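Local coordinates for protein phosphohistidine phosphatase sixA (Escherichia coli, PDB 1UJC) that removes phosphate from phosphohistidine, acting on the HPt domain of the ArcB sensor in the multistep His-Asp phosphorelay, at residues F4-G9 against T129-A134; M34-K39 against G64-L69; V48-F53 against L104-L109. All blocks are in the same frame, centred on the assembly; numbering follows the deposited sequence.

Interaction 1: residues F4-G9 against T129-A134. With WO4 (tungstate(VI)ion), chain C.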
ATOM      1  N   PHE A   4       5.788   2.597   1.295  1.00 11.19           N
ATOM      2  CA  PHE A   4       5.364   2.021   0.029  1.00 12.39           C
ATOM      3  C   PHE A   4       3.855   1.859   0.050  1.00 11.49           C
ATOM      4  O   PHE A   4       3.322   1.005   0.755  1.00 12.47           O
ATOM      5  CB  PHE A   4       6.033   0.668  -0.205  1.00 14.05           C
ATOM      6  CG  PHE A   4       7.533   0.739  -0.256  1.00 15.39           C
ATOM      7  CD1 PHE A   4       8.291   0.534   0.888  1.00 14.63           C
ATOM      8  CD2 PHE A   4       8.183   1.031  -1.450  1.00 17.14           C
ATOM      9  CE1 PHE A   4       9.679   0.616   0.846  1.00 16.19           C
ATOM     10  CE2 PHE A   4       9.575   1.116  -1.503  1.00 16.35           C
ATOM     11  CZ  PHE A   4      10.322   0.908  -0.353  1.00 17.43           C
ATOM     12  N   ILE A   5       3.177   2.689  -0.732  1.00 10.47           N
ATOM     13  CA  ILE A   5       1.724   2.675  -0.804  1.00 11.30           C
ATOM     14  C   ILE A   5       1.265   1.809  -1.964  1.00 11.96           C
ATOM     15  O   ILE A   5       1.628   2.050  -3.118  1.00 12.53           O
ATOM     16  CB  ILE A   5       1.191   4.107  -0.976  1.00 11.35           C
ATOM     17  CG1 ILE A   5       1.726   4.983   0.165  1.00 11.50           C
ATOM     18  CG2 ILE A   5      -0.331   4.101  -1.000  1.00 13.00           C
ATOM     19  CD1 ILE A   5       1.403   6.445   0.045  1.00  8.08           C
ATOM     20  N   MET A   6       0.455   0.803  -1.658  1.00 11.23           N
ATOM     21  CA  MET A   6      -0.020  -0.111  -2.682  1.00 11.68           C
ATOM     22  C   MET A   6      -1.534  -0.251  -2.765  1.00 11.81           C
ATOM     23  O   MET A   6      -2.229  -0.301  -1.752  1.00 11.59           O
ATOM     24  CB  MET A   6       0.618  -1.486  -2.455  1.00 13.20           C
ATOM     25  CG  MET A   6       0.184  -2.578  -3.415  1.00 12.45           C
ATOM     26  SD  MET A   6       1.106  -4.101  -3.094  1.00 14.22           S
ATOM     27  CE  MET A   6       1.023  -4.915  -4.723  1.00 14.58           C
ATOM     28  N   ARG A   7      -2.041  -0.297  -3.990  1.00 12.41           N
ATOM     29  CA  ARG A   7      -3.470  -0.477  -4.213  1.00 13.42           C
ATOM     30  C   ARG A   7      -3.686  -1.984  -4.311  1.00 13.38           C
ATOM     31  O   ARG A   7      -2.915  -2.686  -4.962  1.00 12.46           O
ATOM     32  CB  ARG A   7      -3.908   0.185  -5.523  1.00 14.05           C
ATOM     33  CG  ARG A   7      -5.375  -0.025  -5.842  1.00 13.48           C
ATOM     34  CD  ARG A   7      -5.741   0.602  -7.174  1.00 13.95           C
ATOM     35  NE  ARG A   7      -7.157   0.431  -7.474  1.00 18.04           N
ATOM     36  CZ  ARG A   7      -7.700   0.643  -8.668  1.00 17.85           C
ATOM     37  NH1 ARG A   7      -6.943   1.036  -9.685  1.00 14.76           N
ATOM     38  NH2 ARG A   7      -9.000   0.455  -8.848  1.00 16.73           N
ATOM     39  N   HIS A   8      -4.724  -2.478  -3.649  1.00 12.25           N
ATOM     40  CA  HIS A   8      -5.028  -3.898  -3.670  1.00 11.31           C
ATOM     41  C   HIS A   8      -5.087  -4.376  -5.123  1.00 12.13           C
ATOM     42  O   HIS A   8      -5.279  -3.576  -6.039  1.00 11.05           O
ATOM     43  CB  HIS A   8      -6.370  -4.142  -2.985  1.00 11.78           C
ATOM     44  CG  HIS A   8      -7.534  -3.612  -3.759  1.00 12.08           C
ATOM     45  ND1 HIS A   8      -7.992  -4.215  -4.908  1.00 11.34           N
ATOM     46  CD2 HIS A   8      -8.301  -2.511  -3.579  1.00 11.33           C
ATOM     47  CE1 HIS A   8      -8.990  -3.508  -5.406  1.00 12.42           C
ATOM     48  NE2 HIS A   8      -9.196  -2.468  -4.617  1.00 10.95           N
ATOM     49  N   GLY A   9      -4.922  -5.680  -5.324  1.00 10.78           N
ATOM     50  CA  GLY A   9      -4.949  -6.237  -6.666  1.00 13.91           C
ATOM     51  C   GLY A   9      -6.345  -6.380  -7.247  1.00 13.99           C
ATOM     52  O   GLY A   9      -7.340  -6.201  -6.547  1.00 13.61           O
ATOM     53  N   THR A 129      -3.080   2.002 -10.628  1.00 14.64           N
ATOM     54  CA  THR A 129      -3.689   0.838 -11.273  1.00 15.95           C
ATOM     55  C   THR A 129      -3.603  -0.241 -10.189  1.00 14.95           C
ATOM     56  O   THR A 129      -2.841  -0.084  -9.233  1.00 13.02           O
ATOM     57  CB  THR A 129      -2.897   0.386 -12.508  1.00 16.14           C
ATOM     58  OG1 THR A 129      -1.635  -0.154 -12.100  1.00 16.45           O
ATOM     59  CG2 THR A 129      -2.655   1.570 -13.444  1.00 18.04           C
ATOM     60  N   THR A 130      -4.367  -1.324 -10.309  1.00 13.59           N
ATOM     61  CA  THR A 130      -4.314  -2.358  -9.275  1.00 14.01           C
ATOM     62  C   THR A 130      -2.899  -2.914  -9.080  1.00 13.92           C
ATOM     63  O   THR A 130      -2.164  -3.122 -10.042  1.00 13.81           O
ATOM     64  CB  THR A 130      -5.295  -3.526  -9.575  1.00 13.77           C
ATOM     65  OG1 THR A 130      -5.078  -4.014 -10.904  1.00 16.08           O
ATOM     66  CG2 THR A 130      -6.739  -3.062  -9.434  1.00 12.66           C
ATOM     67  N   SER A 131      -2.531  -3.135  -7.819  1.00 12.55           N
ATOM     68  CA  SER A 131      -1.213  -3.654  -7.447  1.00 12.37           C
ATOM     69  C   SER A 131      -0.076  -2.649  -7.632  1.00 11.73           C
ATOM     70  O   SER A 131       1.069  -2.948  -7.303  1.00 12.91           O
ATOM     71  CB  SER A 131      -0.887  -4.929  -8.234  1.00 12.86           C
ATOM     72  OG  SER A 131      -1.724  -6.008  -7.855  1.00 14.78           O
ATOM     73  N   ALA A 132      -0.387  -1.464  -8.153  1.00 10.91           N
ATOM     74  CA  ALA A 132       0.629  -0.432  -8.363  1.00 11.69           C
ATOM     75  C   ALA A 132       1.174   0.050  -7.020  1.00 10.76           C
ATOM     76  O   ALA A 132       0.458   0.060  -6.023  1.00 11.83           O
ATOM     77  CB  ALA A 132       0.035   0.742  -9.137  1.00  9.86           C
ATOM     78  N   ILE A 133       2.435   0.462  -7.000  1.00 11.34           N
ATOM     79  CA  ILE A 133       3.055   0.919  -5.763  1.00 12.48           C
ATOM     80  C   ILE A 133       3.704   2.293  -5.873  1.00 13.81           C
ATOM     81  O   ILE A 133       4.441   2.575  -6.817  1.00 14.33           O
ATOM     82  CB  ILE A 133       4.133  -0.075  -5.284  1.00 11.44           C
ATOM     83  CG1 ILE A 133       3.489  -1.417  -4.931  1.00 14.40           C
ATOM     84  CG2 ILE A 133       4.866   0.485  -4.070  1.00 14.65           C
ATOM     85  CD1 ILE A 133       4.491  -2.486  -4.547  1.00 12.61           C
ATOM     86  N   ALA A 134       3.429   3.140  -4.889  1.00 13.53           N
ATOM     87  CA  ALA A 134       4.008   4.473  -4.855  1.00 12.65           C
ATOM     88  C   ALA A 134       5.041   4.508  -3.739  1.00 12.45           C
ATOM     89  O   ALA A 134       4.795   4.009  -2.639  1.00 12.55           O
ATOM     90  CB  ALA A 134       2.929   5.509  -4.603  1.00 12.62           C
TER
HETATM   91  W   WO4 C 163     -10.720  -0.586  -5.161  1.00 16.76           W
HETATM   92  O1  WO4 C 163      -9.211   0.264  -5.163  1.00 14.52           O
HETATM   93  O2  WO4 C 163     -11.052  -1.195  -3.572  1.00 18.72           O
HETATM   94  O3  WO4 C 163     -10.759  -1.799  -6.391  1.00 23.77           O
HETATM   95  O4  WO4 C 163     -11.982   0.538  -5.533  1.00 16.35           O
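Backbone pairing comes first: Ile5 and Ala134 form an antiparallel hydrogen-bonded pair, Ile5 N giving to Ala134 O and Ala134 N to Ile5 O, each at 2.8 Å and in the carbonyl plane. Next come Met6 and Ile133, a non-hydrogen-bonded pair; past them segment 129-134 folds as the type II turn Thr129-Ala132, yet Arg7 N still bonds to Ala132 O. Ser131 N, well above the plane of the Arg7 carbonyl, gives a bent bond to Arg7 O at 2.9 Å and a weak one to His8 O. Apolar contact follows the sheet faces. Met6, extended with CG anti to its own N (chi1 178°), crosses Ile133 CG1 with its CB 3.8 Å away and carries CE to the turn; Ile5 and Ala134 share the other face, where Ile5 packs on helix 111-119.

The polar groups gather at the strand end, where Arg7, His8 and Gly9 form the RHG motif of the histidine phosphatases. Thr130 CG2 sits over one face of the Arg7 guanidinium, 3.9 Å from CZ, and the NE edge faces the anion, NE bonding to tungstate O1 at 3.1 Å. His8 ND1 donates in its ring plane to Gly9 O at 2.7 Å, which fixes the ring's rotation and presents NE2 to the tungsten, 2.5 Å away. Arg55, His108 and Leu109 complete the site.

Ser131 O is buried without a polar partner, whereas Ser131 OG is hydrogen-bonded to Ser31 OG. The chemistry implies that strand and turn aim a histidine nitrogen and an arginine at one oxyanion, consistent with the family's phosphoryl transfer to histidine.

Interaction 2: residues M34-K39 against G64-L69. With CA (calcium ion), chain B.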
ATOM      1  N   MET A  34       4.485  -7.693  -8.494  1.00 14.75           N
ATOM      2  CA  MET A  34       4.983  -6.480  -7.850  1.00 14.80           C
ATOM      3  C   MET A  34       5.812  -6.820  -6.611  1.00 14.66           C
ATOM      4  O   MET A  34       6.803  -6.150  -6.311  1.00 15.29           O
ATOM      5  CB  MET A  34       3.817  -5.577  -7.449  1.00 14.44           C
ATOM      6  CG  MET A  34       3.051  -4.974  -8.620  1.00 15.80           C
ATOM      7  SD  MET A  34       4.056  -3.846  -9.614  1.00 17.22           S
ATOM      8  CE  MET A  34       4.386  -2.577  -8.427  1.00 13.29           C
ATOM      9  N   ALA A  35       5.402  -7.860  -5.894  1.00 13.89           N
ATOM     10  CA  ALA A  35       6.112  -8.293  -4.696  1.00 13.56           C
ATOM     11  C   ALA A  35       7.535  -8.710  -5.055  1.00 13.26           C
ATOM     12  O   ALA A  35       8.496  -8.306  -4.401  1.00 12.40           O
ATOM     13  CB  ALA A  35       5.377  -9.454  -4.043  1.00 13.59           C
ATOM     14  N   ASN A  36       7.665  -9.518  -6.103  1.00 13.69           N
ATOM     15  CA  ASN A  36       8.977  -9.973  -6.536  1.00 13.85           C
ATOM     16  C   ASN A  36       9.822  -8.808  -7.031  1.00 12.40           C
ATOM     17  O   ASN A  36      11.032  -8.780  -6.821  1.00 12.22           O
ATOM     18  CB  ASN A  36       8.847 -11.040  -7.630  1.00 15.17           C
ATOM     19  CG  ASN A  36       8.349 -12.373  -7.085  1.00 19.95           C
ATOM     20  OD1 ASN A  36       8.824 -12.854  -6.049  1.00 20.01           O
ATOM     21  ND2 ASN A  36       7.398 -12.983  -7.787  1.00 20.95           N
ATOM     22  N   TRP A  37       9.187  -7.842  -7.684  1.00 12.93           N
ATOM     23  CA  TRP A  37       9.920  -6.685  -8.176  1.00 13.14           C
ATOM     24  C   TRP A  37      10.540  -5.955  -6.983  1.00 14.11           C
ATOM     25  O   TRP A  37      11.717  -5.589  -7.008  1.00 12.48           O
ATOM     26  CB  TRP A  37       8.992  -5.742  -8.945  1.00 13.62           C
ATOM     27  CG  TRP A  37       9.701  -4.534  -9.441  1.00 13.46           C
ATOM     28  CD1 TRP A  37      10.572  -4.466 -10.491  1.00 15.19           C
ATOM     29  CD2 TRP A  37       9.670  -3.228  -8.858  1.00 14.44           C
ATOM     30  NE1 TRP A  37      11.092  -3.195 -10.596  1.00 14.03           N
ATOM     31  CE2 TRP A  37      10.555  -2.415  -9.606  1.00 14.44           C
ATOM     32  CE3 TRP A  37       8.984  -2.663  -7.773  1.00 15.84           C
ATOM     33  CZ2 TRP A  37      10.771  -1.070  -9.304  1.00 11.74           C
ATOM     34  CZ3 TRP A  37       9.199  -1.328  -7.473  1.00 13.82           C
ATOM     35  CH2 TRP A  37      10.086  -0.545  -8.236  1.00 14.92           C
ATOM     36  N   LEU A  38       9.746  -5.752  -5.936  1.00 14.24           N
ATOM     37  CA  LEU A  38      10.232  -5.085  -4.734  1.00 16.06           C
ATOM     38  C   LEU A  38      11.378  -5.878  -4.128  1.00 17.05           C
ATOM     39  O   LEU A  38      12.359  -5.304  -3.669  1.00 19.36           O
ATOM     40  CB  LEU A  38       9.115  -4.945  -3.703  1.00 17.93           C
ATOM     41  CG  LEU A  38       8.083  -3.843  -3.935  1.00 20.39           C
ATOM     42  CD1 LEU A  38       7.062  -3.876  -2.810  1.00 20.20           C
ATOM     43  CD2 LEU A  38       8.775  -2.480  -3.985  1.00 18.49           C
ATOM     44  N   LYS A  39      11.244  -7.201  -4.132  1.00 16.75           N
ATOM     45  CA  LYS A  39      12.272  -8.081  -3.597  1.00 17.77           C
ATOM     46  C   LYS A  39      13.560  -7.864  -4.382  1.00 18.76           C
ATOM     47  O   LYS A  39      14.652  -7.834  -3.817  1.00 17.27           O
ATOM     48  CB  LYS A  39      11.815  -9.536  -3.712  1.00 19.12           C
ATOM     49  CG  LYS A  39      12.867 -10.575  -3.359  1.00 22.84           C
ATOM     50  CD  LYS A  39      12.296 -11.977  -3.544  1.00 23.49           C
ATOM     51  CE  LYS A  39      13.324 -13.048  -3.257  1.00 26.64           C
ATOM     52  NZ  LYS A  39      12.744 -14.409  -3.444  1.00 28.13           N
ATOM     53  N   GLY A  64       3.241 -11.291   0.718  1.00 13.12           N
ATOM     54  CA  GLY A  64       4.023 -11.942   1.756  1.00 14.53           C
ATOM     55  C   GLY A  64       4.574 -13.284   1.323  1.00 17.09           C
ATOM     56  O   GLY A  64       5.533 -13.793   1.910  1.00 17.60           O
ATOM     57  N   ASP A  65       3.967 -13.862   0.293  1.00 17.34           N
ATOM     58  CA  ASP A  65       4.408 -15.146  -0.226  1.00 17.69           C
ATOM     59  C   ASP A  65       5.669 -15.016  -1.067  1.00 17.77           C
ATOM     60  O   ASP A  65       6.395 -15.981  -1.230  1.00 14.48           O
ATOM     61  CB  ASP A  65       3.314 -15.794  -1.075  1.00 17.63           C
ATOM     62  CG  ASP A  65       2.282 -16.533  -0.243  1.00 19.04           C
ATOM     63  OD1 ASP A  65       2.403 -16.553   1.000  1.00 19.92           O
ATOM     64  OD2 ASP A  65       1.352 -17.099  -0.843  1.00 19.07           O
ATOM     65  N   CYS A  66       5.934 -13.826  -1.599  1.00 18.14           N
ATOM     66  CA  CYS A  66       7.112 -13.631  -2.437  1.00 19.15           C
ATOM     67  C   CYS A  66       8.163 -12.724  -1.805  1.00 19.96           C
ATOM     68  O   CYS A  66       9.346 -12.794  -2.145  1.00 20.61           O
ATOM     69  CB  CYS A  66       6.695 -13.045  -3.789  1.00 17.83           C
ATOM     70  SG  CYS A  66       5.368 -13.929  -4.634  1.00 21.25           S
ATOM     71  N   LEU A  67       7.727 -11.878  -0.884  1.00 19.71           N
ATOM     72  CA  LEU A  67       8.618 -10.932  -0.222  1.00 19.88           C
ATOM     73  C   LEU A  67       8.617 -11.184   1.286  1.00 20.19           C
ATOM     74  O   LEU A  67       7.567 -11.421   1.878  1.00 20.70           O
ATOM     75  CB  LEU A  67       8.132  -9.512  -0.533  1.00 19.30           C
ATOM     76  CG  LEU A  67       8.900  -8.258  -0.121  1.00 17.92           C
ATOM     77  CD1 LEU A  67      10.237  -8.200  -0.829  1.00 18.30           C
ATOM     78  CD2 LEU A  67       8.069  -7.036  -0.498  1.00 19.20           C
ATOM     79  N   ASN A  68       9.792 -11.147   1.907  1.00 20.85           N
ATOM     80  CA  ASN A  68       9.879 -11.376   3.347  1.00 23.22           C
ATOM     81  C   ASN A  68       9.184 -10.231   4.078  1.00 23.42           C
ATOM     82  O   ASN A  68       9.663  -9.095   4.058  1.00 23.94           O
ATOM     83  CB  ASN A  68      11.345 -11.452   3.805  1.00 25.76           C
ATOM     84  CG  ASN A  68      12.167 -12.453   3.003  1.00 28.71           C
ATOM     85  OD1 ASN A  68      11.669 -13.511   2.606  1.00 31.98           O
ATOM     86  ND2 ASN A  68      13.442 -12.132   2.779  1.00 29.75           N
ATOM     87  N   LEU A  69       8.053 -10.528   4.712  1.00 22.92           N
ATOM     88  CA  LEU A  69       7.296  -9.517   5.445  1.00 22.38           C
ATOM     89  C   LEU A  69       7.240  -9.830   6.933  1.00 23.13           C
ATOM     90  O   LEU A  69       7.467 -10.968   7.347  1.00 23.36           O
ATOM     91  CB  LEU A  69       5.867  -9.417   4.899  1.00 20.64           C
ATOM     92  CG  LEU A  69       5.695  -8.815   3.503  1.00 19.01           C
ATOM     93  CD1 LEU A  69       4.221  -8.799   3.109  1.00 17.93           C
ATOM     94  CD2 LEU A  69       6.254  -7.409   3.499  1.00 18.92           C
TER
HETATM   95 CA    CA B 162       7.878 -17.958  -2.065  1.00 21.53          CA
HETATM   96  O   HOH W   1       9.624 -15.753  -2.237  1.00 25.03           O
HETATM   97  O   HOH W   2       5.626 -19.470  -1.391  1.00 17.79           O
HETATM   98  O   HOH W   3       8.438 -17.664   0.705  1.00 29.61           O
HETATM   99  O   HOH W   4       7.314 -19.937  -3.966  1.00 19.29           O
HETATM  100  O   HOH W   5       6.138 -17.449  -4.155  1.00 18.14           O
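The carboxamide of Asn36 meets Cys66 on one side of its plane, CB and SG both approaching obliquely rather than centred over the group. OD1 comes nearest, 3.1 Å from Cys66 CB, and SG stands 3.9 Å from ND2; no hydrogen bond is made. Next to it, Ala35 CB packs on Cys66 CB at 3.8 Å, where helix 25-40 passes the C-terminal part of helix 54-66.

Leu67 carries the rest. Its chi1 of -174° sends CG away from the amide nitrogen, and its two methyls part over neighbouring residues of helix 25-40: CD1 presses on Lys39, 3.4 Å from CA, while CD2 lies 4.0 Å from Leu38 CB. Lys39 runs out fully extended alongside Cys66, its CD 3.4 Å from Cys66 O, and its methylene chain, not its ammonium group, makes the closest approach.

Calcium lies on the Asp65 side of the contact. It is bound by Asp65 O at 2.6 Å and by five waters, one of which donates to Cys66 O at 3.0 Å; the Asp65 carboxylate instead pairs with Arg32. Helix 25-40 is thus joined to the last part of helix 54-66 and the loop after it mainly by apolar packing, without a direct hydrogen bond, and polar groups and hydrated calcium take over toward solvent.

Interaction 3: residues V48-F53 against L104-L109. With WO4 (tungstate(VI)ion), chain C.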
ATOM      1  N   VAL A  48       3.892  -3.372   8.327  1.00 10.99           N
ATOM      2  CA  VAL A  48       2.828  -3.485   7.343  1.00 10.77           C
ATOM      3  C   VAL A  48       1.487  -2.999   7.886  1.00 10.95           C
ATOM      4  O   VAL A  48       1.052  -3.410   8.962  1.00 11.16           O
ATOM      5  CB  VAL A  48       2.680  -4.941   6.873  1.00 12.32           C
ATOM      6  CG1 VAL A  48       1.529  -5.062   5.892  1.00 13.42           C
ATOM      7  CG2 VAL A  48       3.978  -5.405   6.242  1.00 13.19           C
ATOM      8  N   LEU A  49       0.844  -2.117   7.124  1.00  9.64           N
ATOM      9  CA  LEU A  49      -0.455  -1.561   7.485  1.00 10.40           C
ATOM     10  C   LEU A  49      -1.401  -1.962   6.360  1.00 11.71           C
ATOM     11  O   LEU A  49      -1.104  -1.732   5.188  1.00 14.02           O
ATOM     12  CB  LEU A  49      -0.369  -0.035   7.585  1.00  9.78           C
ATOM     13  CG  LEU A  49       0.768   0.516   8.453  1.00 10.82           C
ATOM     14  CD1 LEU A  49       0.756   2.041   8.417  1.00 11.18           C
ATOM     15  CD2 LEU A  49       0.610   0.017   9.881  1.00 12.26           C
ATOM     16  N   VAL A  50      -2.532  -2.562   6.706  1.00 11.89           N
ATOM     17  CA  VAL A  50      -3.472  -3.013   5.686  1.00 12.01           C
ATOM     18  C   VAL A  50      -4.933  -2.699   5.993  1.00 12.18           C
ATOM     19  O   VAL A  50      -5.335  -2.618   7.152  1.00 11.59           O
ATOM     20  CB  VAL A  50      -3.329  -4.543   5.472  1.00 13.70           C
ATOM     21  CG1 VAL A  50      -3.683  -5.282   6.759  1.00 12.16           C
ATOM     22  CG2 VAL A  50      -4.211  -5.004   4.315  1.00 14.73           C
ATOM     23  N   SER A  51      -5.717  -2.515   4.935  1.00 11.89           N
ATOM     24  CA  SER A  51      -7.141  -2.250   5.057  1.00 11.41           C
ATOM     25  C   SER A  51      -7.825  -3.519   5.557  1.00 11.30           C
ATOM     26  O   SER A  51      -7.366  -4.624   5.283  1.00 10.33           O
ATOM     27  CB  SER A  51      -7.722  -1.870   3.697  1.00 11.91           C
ATOM     28  OG  SER A  51      -9.129  -2.018   3.695  1.00 14.54           O
ATOM     29  N   PRO A  52      -8.931  -3.370   6.302  1.00 10.89           N
ATOM     30  CA  PRO A  52      -9.700  -4.494   6.852  1.00 11.97           C
ATOM     31  C   PRO A  52     -10.454  -5.279   5.776  1.00 11.52           C
ATOM     32  O   PRO A  52     -10.927  -6.384   6.026  1.00 11.18           O
ATOM     33  CB  PRO A  52     -10.668  -3.813   7.821  1.00 10.63           C
ATOM     34  CG  PRO A  52      -9.962  -2.547   8.193  1.00 15.97           C
ATOM     35  CD  PRO A  52      -9.403  -2.097   6.868  1.00 12.83           C
ATOM     36  N   PHE A  53     -10.573  -4.699   4.583  1.00 11.02           N
ATOM     37  CA  PHE A  53     -11.288  -5.355   3.492  1.00 11.43           C
ATOM     38  C   PHE A  53     -10.524  -6.534   2.901  1.00 12.41           C
ATOM     39  O   PHE A  53      -9.314  -6.459   2.663  1.00 13.49           O
ATOM     40  CB  PHE A  53     -11.627  -4.345   2.392  1.00 10.90           C
ATOM     41  CG  PHE A  53     -12.696  -3.353   2.781  1.00 12.04           C
ATOM     42  CD1 PHE A  53     -13.276  -3.385   4.050  1.00 12.02           C
ATOM     43  CD2 PHE A  53     -13.116  -2.381   1.881  1.00 11.88           C
ATOM     44  CE1 PHE A  53     -14.256  -2.459   4.413  1.00 13.46           C
ATOM     45  CE2 PHE A  53     -14.095  -1.455   2.236  1.00 13.37           C
ATOM     46  CZ  PHE A  53     -14.664  -1.492   3.501  1.00 10.74           C
ATOM     47  N   LEU A 104       4.941  -0.826   4.436  1.00 11.46           N
ATOM     48  CA  LEU A 104       4.190  -1.148   3.227  1.00 12.03           C
ATOM     49  C   LEU A 104       2.719  -0.956   3.582  1.00 11.98           C
ATOM     50  O   LEU A 104       2.221  -1.574   4.524  1.00 12.05           O
ATOM     51  CB  LEU A 104       4.434  -2.595   2.791  1.00 13.55           C
ATOM     52  CG  LEU A 104       3.521  -3.128   1.677  1.00 14.51           C
ATOM     53  CD1 LEU A 104       3.588  -2.225   0.452  1.00 15.03           C
ATOM     54  CD2 LEU A 104       3.932  -4.544   1.316  1.00 17.74           C
ATOM     55  N   VAL A 105       2.045  -0.079   2.840  1.00 11.21           N
ATOM     56  CA  VAL A 105       0.630   0.228   3.069  1.00 12.23           C
ATOM     57  C   VAL A 105      -0.215  -0.296   1.912  1.00 12.24           C
ATOM     58  O   VAL A 105      -0.028   0.111   0.767  1.00 14.65           O
ATOM     59  CB  VAL A 105       0.401   1.758   3.180  1.00 11.96           C
ATOM     60  CG1 VAL A 105      -1.069   2.052   3.476  1.00 10.29           C
ATOM     61  CG2 VAL A 105       1.295   2.344   4.260  1.00 10.81           C
ATOM     62  N   ILE A 106      -1.144  -1.200   2.209  1.00 14.41           N
ATOM     63  CA  ILE A 106      -2.008  -1.769   1.181  1.00 13.04           C
ATOM     64  C   ILE A 106      -3.410  -1.223   1.399  1.00 13.15           C
ATOM     65  O   ILE A 106      -4.004  -1.430   2.458  1.00 14.14           O
ATOM     66  CB  ILE A 106      -2.012  -3.310   1.255  1.00 11.72           C
ATOM     67  CG1 ILE A 106      -0.607  -3.843   0.963  1.00 12.52           C
ATOM     68  CG2 ILE A 106      -2.994  -3.876   0.252  1.00 10.72           C
ATOM     69  CD1 ILE A 106      -0.488  -5.358   1.049  1.00 12.31           C
ATOM     70  N   SER A 107      -3.939  -0.528   0.394  1.00 13.54           N
ATOM     71  CA  SER A 107      -5.251   0.090   0.525  1.00 12.63           C
ATOM     72  C   SER A 107      -6.096   0.103  -0.747  1.00 13.42           C
ATOM     73  O   SER A 107      -6.019  -0.809  -1.569  1.00 12.62           O
ATOM     74  CB  SER A 107      -5.073   1.519   1.045  1.00 13.50           C
ATOM     75  OG  SER A 107      -6.305   2.099   1.427  1.00 14.32           O
ATOM     76  N   HIS A 108      -6.908   1.148  -0.897  1.00 12.38           N
ATOM     77  CA  HIS A 108      -7.790   1.266  -2.048  1.00 12.55           C
ATOM     78  C   HIS A 108      -7.879   2.686  -2.583  1.00 12.42           C
ATOM     79  O   HIS A 108      -7.365   3.635  -1.981  1.00 11.42           O
ATOM     80  CB  HIS A 108      -9.227   0.863  -1.689  1.00 13.90           C
ATOM     81  CG  HIS A 108      -9.338  -0.257  -0.703  1.00 12.39           C
ATOM     82  ND1 HIS A 108     -10.009  -1.427  -0.986  1.00 12.56           N
ATOM     83  CD2 HIS A 108      -8.918  -0.365   0.579  1.00 13.67           C
ATOM     84  CE1 HIS A 108      -9.996  -2.207   0.079  1.00 13.57           C
ATOM     85  NE2 HIS A 108      -9.341  -1.586   1.043  1.00 10.59           N
ATOM     86  N   LEU A 109      -8.536   2.807  -3.733  1.00 13.59           N
ATOM     87  CA  LEU A 109      -8.799   4.108  -4.328  1.00 14.36           C
ATOM     88  C   LEU A 109     -10.013   4.510  -3.498  1.00 14.48           C
ATOM     89  O   LEU A 109     -10.780   3.650  -3.070  1.00 14.22           O
ATOM     90  CB  LEU A 109      -9.245   3.985  -5.786  1.00 14.98           C
ATOM     91  CG  LEU A 109      -8.339   3.431  -6.885  1.00 14.33           C
ATOM     92  CD1 LEU A 109      -9.156   3.318  -8.167  1.00 15.27           C
ATOM     93  CD2 LEU A 109      -7.143   4.334  -7.088  1.00 13.78           C
TER
HETATM   94  W   WO4 C 163     -10.720  -0.586  -5.161  1.00 16.76           W
HETATM   95  O1  WO4 C 163      -9.211   0.264  -5.163  1.00 14.52           O
HETATM   96  O2  WO4 C 163     -11.052  -1.195  -3.572  1.00 18.72           O
HETATM   97  O3  WO4 C 163     -10.759  -1.799  -6.391  1.00 23.77           O
HETATM   98  O4  WO4 C 163     -11.982   0.538  -5.533  1.00 16.35           O
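Parallel strands 47-50 and 102-107, neighbours in the central sheet, lead at their C-terminal ends toward the tungstate pocket: His108 and Leu109 line it, and Ser51 backs His108 from the second shell. Along the strands, Leu49 N bonds to Leu104 O and Ile106 N to Leu49 O, both at 3.0 Å, and Ser51 N reaches Ile106 O at 3.2 Å. Val50 and Ile106 lie side by side on the sheet face turned to helix 54-66, with Val50 CG2 4.1 Å from Ile106 CB; Leu49 and Val105 meet on the other face.

Past the strands the side chains take over. A chi1 of 162° turns Ser51 OG across to His108 NE2, a hydrogen bond of 2.7 Å. The same oxygen accepts from Phe53 N in an ST turn, Phe53 standing at the N-cap position of helix 54-66, so the serine hydroxyl is gripped twice. Phe53 crosses the imidazole at about a right angle, its ring edge toward the His108 face in an offset edge-to-face pair with planes at 76°. From the other ring nitrogen, His108 ND1 donates to tungstate O2 at 2.8 Å, the oxygen lying in the ring plane, and Leu109 N gives a nearly straight bond to O1 at 3.0 Å.

A leucine in place of His108 would probably leave tungstate O2 without this donor and Ser51 OG without its imidazole mate, with Phe53 losing its aromatic partner. Bonded at both nitrogens and flanked by Phe53, the imidazole is held against rotation, and Ser51, fixed just past the strand, probably keeps ND1 turned to the anion.

Taken together, the three contacts illustrate how an alpha-beta fold divides its labour. Interactions 1 and 3 are buried in the core and share one sheet: strands 2-7 and 102-107 are neighbours, linked through Phe4 and Met6 to Val105, and both contacts end at the same tungstate. One is antiparallel, the other parallel, yet each gives way from backbone bonds to polar side chains at the pocket. Interaction 2 lies farther out and is only partly buried; it joins a helix to another's end and following loop, mainly by apolar packing, with a hydrated calcium beside it. Met34 and Leu38 of its helix 25-40 rest on Ile133 of interaction 1, while Leu69 touches Val48 and Leu104 of interaction 3.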